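CglIIR protein (Corynebacterium glutamicum, PDB 6F1S) probably hydrolyses nucleoside triphosphates as the helicase-like H subunit of the CglI restriction endonuclease, represented here by its C-terminal domain. Local coordinates at residues H89-M94 against V122-L127; L96-K101 against L129-G134. All blocks are in the same frame, centred on the assembly; numbering follows the deposited sequence.

Contact 1: residues H89-M94 against V122-L127; sequences HLTARM and VAHPLL
Arg-93 straddles Pro-125 and Leu-127 with both of its backbone groups. Arg-93 N donates to Pro-125 O at 2.8 Å, and its O takes the nearly straight bond from Leu-127 N, which sets the parallel register. A third bond comes from a side chain, His-124 ND1 donating to Thr-91 O over 2.7 Å. The oxygen lies in the ring plane, yet the donor stands 43° above the carbonyl plane. With CG placed beside its own backbone N (chi1 -64°), the imidazole is turned onto this oxygen, which fixes its rotation; Thr-91 runs alongside, OG1 3.5 Å from His-124 CE1.

Apolar contacts divide between the two faces. On one, Leu-126 CD1 follows the Arg-93 chain, 3.8 Å from Arg-93 CB, against Leu-117; the extended arginine carries its guanidinium away to salt bridges with Asp-49 and Glu-121. On the other, selenomethionine Met-94 puts SE 3.9 Å from Leu-127 CD2, and this face packs on helix 54-61, Met-94 on Ile-60 and Leu-127 on Ile-57. Before the strands begin, Leu-90 CD2 and Pro-125 CD meet tip to tip at 4.1 Å, close to Phe-83. This is the N-terminal end of the parallel strand pair of a beta-alpha-beta unit, whose crossover carries helix 112-120.

Contact 2: residues L96-K101 against L129-G134; sequences LRTNRK and LYRIEG. With EDO (1,2-ethanediol), chain C.
Arg-100 lays its aliphatic part across one face of the Tyr-130 ring: CG makes a CH-pi contact 3.9 Å from the Tyr-130 centroid, and CD follows toward the rim. The guanidinium stands almost perpendicular to the ring, at 88°, and the methylenes do the touching. Arg-97 CG comes in obliquely, 3.4 Å from Tyr-130 CE1. A 1,2-ethanediol, probably from the crystallisation liquor, lies at that ring's edge and takes a weak bond from Lys-101 N. On the other face of the sheet from Tyr-130, Leu-96 CD2 lies beside Leu-129 CD1 at 3.6 Å.

The backbones pair as the parallel strands of a beta-alpha-beta unit, Arg-97 N donating to Leu-129 O and Arg-97 O accepting from Arg-131 N, until a break at Asn-99. There Arg-131 O is met by Arg-100 N at 3.1 Å, one residue late, while Asn-99 N turns to a water that Arg-131 NH1 also holds.

Further out, the Arg-100 chain folds at chi2 (-59°) and chi3 (81°), bringing NE back to Thr-98 O (3.0 Å). Arg-131 NH1 forms a salt bridge with Glu-133 OE1, its NE with Asp-36. Lys-101 NZ donates to Glu-133 O over 2.8 Å. Asp-114 takes Arg-97, and Ser-111 N donates to Tyr-130 OH.

In the fold
Coming from the N-terminal side, the chain leaves helix 73-86, enters strand 92-100 through 89-94 and runs on into 96-101. It then passes through helix 112-120 and returns along strand 126-132, where 122-127 closes contact 1 and 129-134 closes contact 2. Each loop has 27 residues between its segments, and the two cross, since their segments alternate along the chain. Their centres are 21 Å apart, on opposite sides of the centre of the chain, with Met-94 SE and Leu-129 CD1 touching between them at 4.2 Å. Together they zip the parallel pair inside a mixed sheet, between strands 49-52 and 152-158.

Contact 1: residues H89-M94 against V122-L127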
ATOM      1  N   HIS A  89       1.148  -9.558 -20.204  1.00 52.11           N
ATOM      2  CA  HIS A  89       0.556 -10.593 -19.363  1.00 50.59           C
ATOM      3  C   HIS A  89       0.929 -10.421 -17.897  1.00 46.87           C
ATOM      4  O   HIS A  89       0.279 -10.986 -17.016  1.00 45.75           O
ATOM      5  CB  HIS A  89       0.977 -11.984 -19.840  1.00 53.56           C
ATOM      6  CG  HIS A  89       0.015 -12.611 -20.799  1.00 56.11           C
ATOM      7  ND1 HIS A  89      -0.062 -12.243 -22.127  1.00 57.24           N
ATOM      8  CD2 HIS A  89      -0.912 -13.583 -20.624  1.00 56.25           C
ATOM      9  CE1 HIS A  89      -0.996 -12.963 -22.724  1.00 58.00           C
ATOM     10  NE2 HIS A  89      -1.526 -13.783 -21.835  1.00 57.09           N
ATOM     11  N   LEU A  90       1.976  -9.644 -17.637  1.00 43.62           N
ATOM     12  CA  LEU A  90       2.460  -9.466 -16.271  1.00 40.06           C
ATOM     13  C   LEU A  90       1.405  -8.822 -15.372  1.00 36.63           C
ATOM     14  O   LEU A  90       0.783  -7.821 -15.736  1.00 35.25           O
ATOM     15  CB  LEU A  90       3.738  -8.629 -16.254  1.00 41.14           C
ATOM     16  CG  LEU A  90       4.370  -8.467 -14.870  1.00 41.18           C
ATOM     17  CD1 LEU A  90       4.707  -9.832 -14.278  1.00 40.23           C
ATOM     18  CD2 LEU A  90       5.604  -7.579 -14.936  1.00 40.85           C
ATOM     19  N   THR A  91       1.200  -9.416 -14.201  1.00 33.57           N
ATOM     20  CA  THR A  91       0.250  -8.885 -13.238  1.00 31.20           C
ATOM     21  C   THR A  91       0.969  -8.444 -11.966  1.00 29.29           C
ATOM     22  O   THR A  91       2.087  -8.879 -11.684  1.00 28.48           O
ATOM     23  CB  THR A  91      -0.845  -9.921 -12.875  1.00 37.69           C
ATOM     24  OG1 THR A  91      -0.237 -11.115 -12.366  1.00 37.36           O
ATOM     25  CG2 THR A  91      -1.683 -10.270 -14.096  1.00 38.20           C
ATOM     26  N   ALA A  92       0.320  -7.572 -11.206  1.00 26.09           N
ATOM     27  CA  ALA A  92       0.841  -7.165  -9.914  1.00 25.47           C
ATOM     28  C   ALA A  92       0.298  -8.082  -8.830  1.00 23.95           C
ATOM     29  O   ALA A  92      -0.776  -8.667  -8.975  1.00 23.67           O
ATOM     30  CB  ALA A  92       0.482  -5.712  -9.616  1.00 24.27           C
ATOM     31  N   ARG A  93       1.063  -8.217  -7.754  1.00 22.63           N
ATOM     32  CA  ARG A  93       0.615  -8.943  -6.576  1.00 20.47           C
ATOM     33  C   ARG A  93       0.144  -7.941  -5.525  1.00 18.95           C
ATOM     34  O   ARG A  93       0.804  -6.929  -5.276  1.00 18.53           O
ATOM     35  CB  ARG A  93       1.736  -9.828  -6.030  1.00 20.87           C
ATOM     36  CG  ARG A  93       1.337 -10.724  -4.867  1.00 20.53           C
ATOM     37  CD  ARG A  93       2.499 -11.612  -4.466  1.00 20.52           C
ATOM     38  NE  ARG A  93       2.192 -12.473  -3.329  1.00 20.04           N
ATOM     39  CZ  ARG A  93       3.094 -13.201  -2.676  1.00 20.69           C
ATOM     40  NH1 ARG A  93       4.370 -13.173  -3.044  1.00 20.28           N
ATOM     41  NH2 ARG A  93       2.720 -13.956  -1.651  1.00 19.83           N
HETATM   42  N   MSE A  94      -1.010  -8.210  -4.927  1.00 17.96           N
HETATM   43  CA  MSE A  94      -1.555  -7.311  -3.919  1.00 16.48           C
HETATM   44  C   MSE A  94      -1.898  -8.056  -2.635  1.00 14.77           C
HETATM   45  O   MSE A  94      -2.602  -9.073  -2.651  1.00 13.21           O
HETATM   46  CB  MSE A  94      -2.791  -6.572  -4.444  1.00 15.09           C
HETATM   47  CG  MSE A  94      -3.309  -5.529  -3.459  1.00 14.35           C
HETATM   48 SE   MSE A  94      -4.600  -4.253  -4.199  1.00 36.63          SE
HETATM   49  CE  MSE A  94      -6.193  -5.380  -4.196  1.00  8.59           C
ATOM     50  N   VAL A 122      10.021 -11.605  -6.295  1.00 32.03           N
ATOM     51  CA  VAL A 122      10.967 -10.955  -7.199  1.00 35.20           C
ATOM     52  C   VAL A 122      10.464 -10.895  -8.639  1.00 36.09           C
ATOM     53  O   VAL A 122      11.143 -10.362  -9.515  1.00 38.91           O
ATOM     54  CB  VAL A 122      12.341 -11.665  -7.186  1.00 37.17           C
ATOM     55  CG1 VAL A 122      13.012 -11.498  -5.827  1.00 37.76           C
ATOM     56  CG2 VAL A 122      12.190 -13.135  -7.537  1.00 37.39           C
ATOM     57  N   ALA A 123       9.275 -11.433  -8.883  1.00 34.92           N
ATOM     58  CA  ALA A 123       8.699 -11.424 -10.222  1.00 35.07           C
ATOM     59  C   ALA A 123       7.620 -10.359 -10.365  1.00 34.63           C
ATOM     60  O   ALA A 123       7.654  -9.549 -11.287  1.00 35.57           O
ATOM     61  CB  ALA A 123       8.130 -12.791 -10.560  1.00 35.74           C
ATOM     62  N   HIS A 124       6.659 -10.368  -9.450  1.00 34.17           N
ATOM     63  CA  HIS A 124       5.521  -9.462  -9.533  1.00 34.13           C
ATOM     64  C   HIS A 124       5.792  -8.131  -8.847  1.00 29.79           C
ATOM     65  O   HIS A 124       6.308  -8.098  -7.729  1.00 27.50           O
ATOM     66  CB  HIS A 124       4.275 -10.098  -8.906  1.00 38.60           C
ATOM     67  CG  HIS A 124       3.791 -11.325  -9.616  1.00 43.04           C
ATOM     68  ND1 HIS A 124       3.060 -11.271 -10.783  1.00 44.63           N
ATOM     69  CD2 HIS A 124       3.919 -12.638  -9.312  1.00 45.07           C
ATOM     70  CE1 HIS A 124       2.769 -12.497 -11.174  1.00 46.36           C
ATOM     71  NE2 HIS A 124       3.277 -13.345 -10.298  1.00 47.20           N
ATOM     72  N   PRO A 125       5.448  -7.024  -9.519  1.00 27.21           N
ATOM     73  CA  PRO A 125       5.344  -5.753  -8.799  1.00 24.11           C
ATOM     74  C   PRO A 125       4.409  -5.956  -7.614  1.00 22.31           C
ATOM     75  O   PRO A 125       3.347  -6.551  -7.787  1.00 24.05           O
ATOM     76  CB  PRO A 125       4.748  -4.801  -9.835  1.00 22.74           C
ATOM     77  CG  PRO A 125       5.110  -5.400 -11.148  1.00 23.64           C
ATOM     78  CD  PRO A 125       5.112  -6.885 -10.946  1.00 25.63           C
ATOM     79  N   LEU A 126       4.810  -5.504  -6.433  1.00 18.43           N
ATOM     80  CA  LEU A 126       4.100  -5.852  -5.214  1.00 18.12           C
ATOM     81  C   LEU A 126       3.503  -4.630  -4.516  1.00 16.73           C
ATOM     82  O   LEU A 126       4.195  -3.644  -4.271  1.00 15.96           O
ATOM     83  CB  LEU A 126       5.044  -6.592  -4.255  1.00 19.15           C
ATOM     84  CG  LEU A 126       4.457  -7.031  -2.916  1.00 20.79           C
ATOM     85  CD1 LEU A 126       3.322  -8.020  -3.124  1.00 19.27           C
ATOM     86  CD2 LEU A 126       5.531  -7.630  -2.019  1.00 22.20           C
ATOM     87  N   LEU A 127       2.209  -4.704  -4.210  1.00 14.75           N
ATOM     88  CA  LEU A 127       1.547  -3.696  -3.384  1.00 12.43           C
ATOM     89  C   LEU A 127       1.001  -4.338  -2.113  1.00 13.44           C
ATOM     90  O   LEU A 127       0.167  -5.245  -2.166  1.00 14.11           O
ATOM     91  CB  LEU A 127       0.413  -3.003  -4.150  1.00 12.23           C
ATOM     92  CG  LEU A 127      -0.477  -2.020  -3.365  1.00 13.66           C
ATOM     93  CD1 LEU A 127       0.291  -0.769  -2.953  1.00 11.83           C
ATOM     94  CD2 LEU A 127      -1.746  -1.640  -4.136  1.00  8.87           C
TER

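Contact 2: residues L96-K101 against L129-G134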
ATOM      1  N   LEU A  96      -3.504  -7.511   1.182  1.00 12.96           N
ATOM      2  CA  LEU A  96      -4.329  -6.674   2.044  1.00 13.43           C
ATOM      3  C   LEU A  96      -4.340  -7.246   3.449  1.00 15.42           C
ATOM      4  O   LEU A  96      -4.765  -8.383   3.648  1.00 14.87           O
ATOM      5  CB  LEU A  96      -5.768  -6.582   1.520  1.00 13.20           C
ATOM      6  CG  LEU A  96      -6.011  -6.173   0.067  1.00 13.55           C
ATOM      7  CD1 LEU A  96      -7.507  -6.192  -0.254  1.00 13.64           C
ATOM      8  CD2 LEU A  96      -5.419  -4.807  -0.222  1.00 12.42           C
ATOM      9  N   ARG A  97      -3.870  -6.466   4.418  1.00 15.62           N
ATOM     10  CA  ARG A  97      -3.908  -6.869   5.822  1.00 14.66           C
ATOM     11  C   ARG A  97      -4.798  -5.925   6.615  1.00 16.08           C
ATOM     12  O   ARG A  97      -4.711  -4.702   6.466  1.00 17.28           O
ATOM     13  CB  ARG A  97      -2.506  -6.874   6.438  1.00 15.02           C
ATOM     14  CG  ARG A  97      -1.469  -7.652   5.666  1.00 15.46           C
ATOM     15  CD  ARG A  97      -1.681  -9.143   5.770  1.00 13.58           C
ATOM     16  NE  ARG A  97      -0.545  -9.843   5.188  1.00 14.34           N
ATOM     17  CZ  ARG A  97      -0.605 -11.055   4.657  1.00 15.95           C
ATOM     18  NH1 ARG A  97      -1.758 -11.711   4.628  1.00 20.29           N
ATOM     19  NH2 ARG A  97       0.484 -11.606   4.143  1.00 13.21           N
ATOM     20  N   THR A  98      -5.638  -6.486   7.472  1.00 14.16           N
ATOM     21  CA  THR A  98      -6.470  -5.661   8.332  1.00 13.44           C
ATOM     22  C   THR A  98      -6.112  -5.883   9.801  1.00 14.22           C
ATOM     23  O   THR A  98      -5.277  -6.735  10.124  1.00 13.26           O
ATOM     24  CB  THR A  98      -7.958  -5.947   8.089  1.00 12.99           C
ATOM     25  OG1 THR A  98      -8.236  -7.320   8.386  1.00 13.86           O
ATOM     26  CG2 THR A  98      -8.312  -5.657   6.633  1.00 11.43           C
ATOM     27  N   ASN A  99      -6.738  -5.100  10.677  1.00 14.59           N
ATOM     28  CA  ASN A  99      -6.483  -5.151  12.118  1.00 15.02           C
ATOM     29  C   ASN A  99      -4.994  -4.934  12.422  1.00 16.24           C
ATOM     30  O   ASN A  99      -4.446  -5.504  13.356  1.00 15.20           O
ATOM     31  CB  ASN A  99      -6.979  -6.480  12.708  1.00 14.59           C
ATOM     32  CG  ASN A  99      -6.838  -6.543  14.224  1.00 17.02           C
ATOM     33  OD1 ASN A  99      -7.077  -5.556  14.925  1.00 16.73           O
ATOM     34  ND2 ASN A  99      -6.408  -7.700  14.732  1.00 14.82           N
ATOM     35  N   ARG A 100      -4.337  -4.104  11.621  1.00 17.47           N
ATOM     36  CA  ARG A 100      -2.950  -3.755  11.896  1.00 20.22           C
ATOM     37  C   ARG A 100      -2.884  -2.668  12.954  1.00 21.10           C
ATOM     38  O   ARG A 100      -3.756  -1.800  13.022  1.00 22.74           O
ATOM     39  CB  ARG A 100      -2.232  -3.306  10.619  1.00 22.81           C
ATOM     40  CG  ARG A 100      -2.192  -4.358   9.505  1.00 24.61           C
ATOM     41  CD  ARG A 100      -1.492  -5.647   9.933  1.00 26.59           C
ATOM     42  NE  ARG A 100      -2.372  -6.522  10.704  1.00 29.30           N
ATOM     43  CZ  ARG A 100      -1.957  -7.531  11.461  1.00 32.34           C
ATOM     44  NH1 ARG A 100      -0.663  -7.813  11.542  1.00 32.64           N
ATOM     45  NH2 ARG A 100      -2.838  -8.262  12.136  1.00 32.20           N
ATOM     46  N   LYS A 101      -1.854  -2.735  13.793  1.00 22.17           N
ATOM     47  CA  LYS A 101      -1.652  -1.753  14.854  1.00 21.64           C
ATOM     48  C   LYS A 101      -0.241  -1.190  14.803  1.00 23.01           C
ATOM     49  O   LYS A 101       0.657  -1.672  15.486  1.00 25.13           O
ATOM     50  CB  LYS A 101      -1.917  -2.374  16.222  1.00 20.95           C
ATOM     51  CG  LYS A 101      -3.342  -2.816  16.431  1.00 21.26           C
ATOM     52  CD  LYS A 101      -4.261  -1.623  16.563  1.00 21.29           C
ATOM     53  CE  LYS A 101      -5.666  -2.067  16.928  1.00 21.52           C
ATOM     54  NZ  LYS A 101      -6.504  -0.908  17.330  1.00 21.32           N
ATOM     55  N   LEU A 129      -1.049  -3.444   1.318  1.00 13.00           N
ATOM     56  CA  LEU A 129      -1.869  -2.431   1.975  1.00 13.89           C
ATOM     57  C   LEU A 129      -2.201  -2.844   3.411  1.00 14.07           C
ATOM     58  O   LEU A 129      -2.723  -3.930   3.654  1.00 13.21           O
ATOM     59  CB  LEU A 129      -3.151  -2.171   1.175  1.00 13.99           C
ATOM     60  CG  LEU A 129      -2.958  -1.399  -0.137  1.00 13.65           C
ATOM     61  CD1 LEU A 129      -4.177  -1.493  -1.055  1.00 14.05           C
ATOM     62  CD2 LEU A 129      -2.628   0.048   0.139  1.00 13.14           C
ATOM     63  N   TYR A 130      -1.869  -1.971   4.357  1.00 13.82           N
ATOM     64  CA  TYR A 130      -2.148  -2.206   5.769  1.00 14.49           C
ATOM     65  C   TYR A 130      -3.293  -1.322   6.243  1.00 15.36           C
ATOM     66  O   TYR A 130      -3.223  -0.095   6.121  1.00 15.63           O
ATOM     67  CB  TYR A 130      -0.910  -1.936   6.632  1.00 14.40           C
ATOM     68  CG  TYR A 130      -0.011  -3.131   6.874  1.00 15.36           C
ATOM     69  CD1 TYR A 130       0.099  -4.143   5.936  1.00 15.90           C
ATOM     70  CD2 TYR A 130       0.732  -3.238   8.047  1.00 15.39           C
ATOM     71  CE1 TYR A 130       0.927  -5.231   6.151  1.00 15.74           C
ATOM     72  CE2 TYR A 130       1.556  -4.325   8.272  1.00 15.60           C
ATOM     73  CZ  TYR A 130       1.647  -5.319   7.319  1.00 16.18           C
ATOM     74  OH  TYR A 130       2.462  -6.412   7.521  1.00 15.50           O
ATOM     75  N   ARG A 131      -4.339  -1.942   6.783  1.00 14.78           N
ATOM     76  CA  ARG A 131      -5.465  -1.195   7.334  1.00 14.28           C
ATOM     77  C   ARG A 131      -5.267  -0.990   8.829  1.00 13.73           C
ATOM     78  O   ARG A 131      -5.202  -1.946   9.591  1.00 11.41           O
ATOM     79  CB  ARG A 131      -6.789  -1.914   7.064  1.00 14.96           C
ATOM     80  CG  ARG A 131      -8.042  -1.072   7.314  1.00 14.47           C
ATOM     81  CD  ARG A 131      -9.304  -1.915   7.173  1.00 15.28           C
ATOM     82  NE  ARG A 131     -10.525  -1.118   7.243  1.00 15.78           N
ATOM     83  CZ  ARG A 131     -11.147  -0.806   8.376  1.00 17.19           C
ATOM     84  NH1 ARG A 131     -10.656  -1.218   9.539  1.00 15.81           N
ATOM     85  NH2 ARG A 131     -12.256  -0.078   8.346  1.00 17.55           N
ATOM     86  N   ILE A 132      -5.163   0.267   9.241  1.00 17.42           N
ATOM     87  CA  ILE A 132      -4.930   0.600  10.641  1.00 18.19           C
ATOM     88  C   ILE A 132      -6.089   1.406  11.201  1.00 20.53           C
ATOM     89  O   ILE A 132      -6.445   2.451  10.656  1.00 19.48           O
ATOM     90  CB  ILE A 132      -3.629   1.395  10.824  1.00 16.34           C
ATOM     91  CG1 ILE A 132      -2.442   0.583  10.314  1.00 14.70           C
ATOM     92  CG2 ILE A 132      -3.434   1.781  12.287  1.00 15.44           C
ATOM     93  CD1 ILE A 132      -1.141   1.350  10.293  1.00 15.46           C
ATOM     94  N   GLU A 133      -6.665   0.914  12.294  1.00 24.42           N
ATOM     95  CA  GLU A 133      -7.829   1.538  12.908  1.00 27.42           C
ATOM     96  C   GLU A 133      -7.716   1.528  14.431  1.00 26.20           C
ATOM     97  O   GLU A 133      -7.202   0.578  15.010  1.00 24.98           O
ATOM     98  CB  GLU A 133      -9.102   0.816  12.464  1.00 32.09           C
ATOM     99  CG  GLU A 133     -10.393   1.449  12.935  1.00 38.73           C
ATOM    100  CD  GLU A 133     -11.554   0.470  12.929  1.00 44.70           C
ATOM    101  OE1 GLU A 133     -11.958   0.018  11.839  1.00 43.76           O
ATOM    102  OE2 GLU A 133     -12.057   0.146  14.024  1.00 51.85           O
ATOM    103  N   GLY A 134      -8.194   2.590  15.073  1.00 26.69           N
ATOM    104  CA  GLY A 134      -8.265   2.650  16.523  1.00 24.73           C
ATOM    105  C   GLY A 134      -6.927   2.877  17.199  1.00 23.66           C
ATOM    106  O   GLY A 134      -6.657   2.325  18.263  1.00 24.59           O
TER
HETATM  107  C1  EDO C 702       2.300  -5.328  11.510  1.00 39.52           C
HETATM  108  O1  EDO C 702       3.608  -4.814  11.809  1.00 38.10           O
HETATM  109  C2  EDO C 702       1.657  -5.939  12.751  1.00 40.18           C
HETATM  110  O2  EDO C 702       0.657  -5.057  13.280  1.00 40.02           O
HETATM  111  O   HOH W   1      -8.489  -2.523  10.399  1.00 15.09           O
HETATM  112  O   HOH W   2      -6.489  -1.829  12.699  1.00 19.55           O